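Local coordinates for protein unconventional myosin IB (Entamoeba histolytica, PDB 5XGG) that is a class I myosin motor whose C-terminal SH3 domain probably recruits partner proteins by recognising proline-rich ligands, at residues A[19-23]-A[48-54]. Numbering follows the deposited sequence.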
ATOM      1  N   GLU A  19       2.793  14.212   1.794  1.00  9.70           N
ATOM      2  CA  GLU A  19       3.117  13.370   0.684  1.00 10.19           C
ATOM      3  C   GLU A  19       3.065  11.902   1.047  1.00  8.47           C
ATOM      4  O   GLU A  19       3.272  11.030   0.198  1.00  7.22           O
ATOM      5  CB  GLU A  19       4.465  13.663   0.130  1.00 10.95           C
ATOM      6  CG  GLU A  19       4.620  15.029  -0.536  1.00 13.17           C
ATOM      7  CD  GLU A  19       4.662  16.205   0.406  1.00 15.29           C
ATOM      8  OE1 GLU A  19       5.091  16.089   1.574  1.00 16.27           O
ATOM      9  OE2 GLU A  19       4.306  17.309  -0.096  1.00 21.70           O
ATOM     10  N   GLU A  20       2.838  11.623   2.338  1.00  7.98           N
ATOM     11  CA  GLU A  20       2.589  10.248   2.808  1.00  7.56           C
ATOM     12  C   GLU A  20       1.072   9.989   2.897  1.00  8.27           C
ATOM     13  O   GLU A  20       0.199  10.911   2.930  1.00  8.61           O
ATOM     14  CB  GLU A  20       3.308   9.980   4.147  1.00  7.31           C
ATOM     15  CG  GLU A  20       4.790   9.711   3.946  1.00  7.87           C
ATOM     16  CD  GLU A  20       5.557   9.734   5.239  1.00  9.25           C
ATOM     17  OE1 GLU A  20       4.987   9.511   6.297  1.00 10.45           O
ATOM     18  OE2 GLU A  20       6.809   9.929   5.171  1.00  9.30           O
ATOM     19  N   LEU A  21       0.780   8.686   2.984  1.00  8.19           N
ATOM     20  CA  LEU A  21      -0.583   8.164   3.098  1.00  8.32           C
ATOM     21  C   LEU A  21      -0.761   7.496   4.441  1.00  8.23           C
ATOM     22  O   LEU A  21      -0.071   6.529   4.794  1.00  7.90           O
ATOM     23  CB  LEU A  21      -0.845   7.214   1.923  1.00  8.47           C
ATOM     24  CG  LEU A  21      -2.187   6.460   1.880  1.00  8.13           C
ATOM     25  CD1 LEU A  21      -3.315   7.420   1.628  1.00  8.51           C
ATOM     26  CD2 LEU A  21      -2.069   5.333   0.754  1.00  8.09           C
ATOM     27  N   SER A  22      -1.772   7.914   5.191  1.00  7.55           N
ATOM     28  CA  SER A  22      -2.211   7.190   6.381  1.00  8.01           C
ATOM     29  C   SER A  22      -3.125   6.014   6.090  1.00  7.79           C
ATOM     30  O   SER A  22      -3.770   5.969   5.009  1.00  7.97           O
ATOM     31  CB  SER A  22      -2.971   8.130   7.339  1.00  8.84           C
ATOM     32  OG  SER A  22      -2.239   9.307   7.651  1.00  9.72           O
ATOM     33  N   PHE A  23      -3.170   5.062   7.032  1.00  7.62           N
ATOM     34  CA  PHE A  23      -3.983   3.872   6.821  1.00  8.06           C
ATOM     35  C   PHE A  23      -4.124   3.149   8.155  1.00  8.51           C
ATOM     36  O   PHE A  23      -3.419   3.428   9.133  1.00  9.34           O
ATOM     37  CB  PHE A  23      -3.403   2.942   5.692  1.00  7.28           C
ATOM     38  CG  PHE A  23      -2.000   2.581   5.876  1.00  6.96           C
ATOM     39  CD1 PHE A  23      -1.623   1.423   6.624  1.00  6.81           C
ATOM     40  CD2 PHE A  23      -0.987   3.335   5.244  1.00  7.73           C
ATOM     41  CE1 PHE A  23      -0.259   1.120   6.814  1.00  6.40           C
ATOM     42  CE2 PHE A  23       0.375   3.004   5.445  1.00  7.19           C
ATOM     43  CZ  PHE A  23       0.719   1.884   6.195  1.00  6.72           C
ATOM     44  N   GLY A  48      -0.274   8.449  -1.698  1.00  7.11           N
ATOM     45  CA  GLY A  48       0.870   8.944  -0.947  1.00  6.92           C
ATOM     46  C   GLY A  48       1.853   7.805  -0.666  1.00  6.70           C
ATOM     47  O   GLY A  48       1.551   6.625  -0.856  1.00  6.60           O
ATOM     48  N   TRP A  49       3.019   8.154  -0.163  1.00  6.61           N
ATOM     49  CA  TRP A  49       3.979   7.145   0.191  1.00  7.04           C
ATOM     50  C   TRP A  49       3.597   6.455   1.505  1.00  7.24           C
ATOM     51  O   TRP A  49       3.194   7.077   2.479  1.00  7.21           O
ATOM     52  CB  TRP A  49       5.396   7.760   0.344  1.00  7.49           C
ATOM     53  CG  TRP A  49       5.908   8.349  -0.874  1.00  7.88           C
ATOM     54  CD1 TRP A  49       5.909   9.674  -1.183  1.00  8.75           C
ATOM     55  CD2 TRP A  49       6.439   7.651  -2.031  1.00  8.21           C
ATOM     56  NE1 TRP A  49       6.450   9.853  -2.467  1.00  9.25           N
ATOM     57  CE2 TRP A  49       6.801   8.646  -2.992  1.00  9.35           C
ATOM     58  CE3 TRP A  49       6.681   6.307  -2.334  1.00  8.71           C
ATOM     59  CZ2 TRP A  49       7.291   8.310  -4.261  1.00 11.04           C
ATOM     60  CZ3 TRP A  49       7.291   5.962  -3.520  1.00 10.86           C
ATOM     61  CH2 TRP A  49       7.563   6.962  -4.522  1.00 10.53           C
ATOM     62  N   ILE A  50       3.882   5.161   1.506  1.00  7.11           N
ATOM     63  CA  ILE A  50       3.719   4.291   2.661  1.00  7.58           C
ATOM     64  C   ILE A  50       4.995   3.500   2.890  1.00  7.20           C
ATOM     65  O   ILE A  50       5.722   3.136   1.986  1.00  7.66           O
ATOM     66  CB  ILE A  50       2.547   3.336   2.468  1.00  8.19           C
ATOM     67  CG1 ILE A  50       2.785   2.225   1.371  1.00  8.75           C
ATOM     68  CG2 ILE A  50       1.261   4.047   2.159  1.00  8.73           C
ATOM     69  CD1 ILE A  50       1.656   1.194   1.289  1.00  9.83           C
ATOM     70  N   PRO A  51       5.304   3.221   4.160  1.00  7.13           N
ATOM     71  CA  PRO A  51       6.418   2.327   4.496  1.00  7.44           C
ATOM     72  C   PRO A  51       6.092   0.875   4.207  1.00  7.10           C
ATOM     73  O   PRO A  51       5.070   0.362   4.711  1.00  5.87           O
ATOM     74  CB  PRO A  51       6.557   2.551   6.017  1.00  7.55           C
ATOM     75  CG  PRO A  51       5.220   2.990   6.439  1.00  7.19           C
ATOM     76  CD  PRO A  51       4.579   3.695   5.314  1.00  7.85           C
ATOM     77  N   ASN A  52       6.896   0.228   3.331  1.00  7.41           N
ATOM     78  CA  ASN A  52       6.560  -1.104   2.914  1.00  9.45           C
ATOM     79  C   ASN A  52       6.626  -2.142   4.020  1.00  8.94           C
ATOM     80  O   ASN A  52       6.024  -3.139   3.899  1.00  9.82           O
ATOM     81  CB  ASN A  52       7.368  -1.520   1.660  1.00 10.82           C
ATOM     82  CG  ASN A  52       8.857  -1.806   1.949  1.00 14.69           C
ATOM     83  OD1 ASN A  52       9.233  -2.211   3.016  1.00 18.65           O
ATOM     84  ND2 ASN A  52       9.691  -1.645   0.933  1.00 16.28           N
ATOM     85  N   ASN A  53       7.369  -1.871   5.125  1.00  7.27           N
ATOM     86  CA  ASN A  53       7.392  -2.803   6.235  1.00  7.75           C
ATOM     87  C   ASN A  53       6.192  -2.704   7.168  1.00  7.43           C
ATOM     88  O   ASN A  53       6.163  -3.447   8.166  1.00  8.30           O
ATOM     89  CB  ASN A  53       8.718  -2.669   6.965  1.00  7.94           C
ATOM     90  CG  ASN A  53       8.971  -1.277   7.585  1.00  7.86           C
ATOM     91  OD1 ASN A  53       8.162  -0.391   7.501  1.00  7.55           O
ATOM     92  ND2 ASN A  53      10.178  -1.092   8.156  1.00  7.57           N
ATOM     93  N   TYR A  54       5.146  -1.918   6.778  1.00  6.79           N
ATOM     94  CA  TYR A  54       3.845  -1.899   7.456  1.00  6.15           C
ATOM     95  C   TYR A  54       2.830  -2.751   6.812  1.00  6.50           C
ATOM     96  O   TYR A  54       1.744  -2.923   7.314  1.00  5.89           O
ATOM     97  CB  TYR A  54       3.292  -0.484   7.692  1.00  5.40           C
ATOM     98  CG  TYR A  54       3.895   0.260   8.808  1.00  5.68           C
ATOM     99  CD1 TYR A  54       5.267   0.555   8.843  1.00  5.52           C
ATOM    100  CD2 TYR A  54       3.096   0.825   9.817  1.00  5.39           C
ATOM    101  CE1 TYR A  54       5.784   1.316   9.896  1.00  6.11           C
ATOM    102  CE2 TYR A  54       3.639   1.500  10.910  1.00  5.87           C
ATOM    103  CZ  TYR A  54       4.964   1.801  10.900  1.00  6.27           C
ATOM    104  OH  TYR A  54       5.461   2.561  11.934  1.00  7.49           O
TER
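With its CG set between the backbone N and the carbonyl carbon (chi1 53°), Phe-23 directs its ring at Ile-50, whose CG2, beside its own backbone N, comes within 3.6 Å of Phe-23 CE2. The far end of the ring meets Tyr-54 CB at its edge, 3.8 Å from Phe-23 CZ. Leu-21 runs alongside Ile-50, the two pointing the same way, with Leu-21 CB 3.8 Å from Ile-50 CG2. Next to this apolar row the backbones join in a single beta bridge between Glu-20 and Trp-49. Trp-49 N donates to a lone pair of Glu-19 O in the carbonyl plane (2.9 Å, 168° at the hydrogen). Leu-21 N returns a bond to Trp-49 O from above that carbonyl's plane, also at 2.9 Å; Glu-20 CA adds a bent, weaker CA-H...O contact to the same oxygen. Gly-48, without a side chain, lies directly against the loop backbone, its CA 3.4 Å from Glu-19 O. Glu-20 OE1 is held by Tyr-13 OH and Ala-16 N within its own loop. The example illustrates how an SH3 domain fastens its long RT loop to strand 46-51 at Trp-49: two bonds between main-chain atoms alone fix the register, while buried Leu-21, Phe-23 and Ile-50 pack beside them.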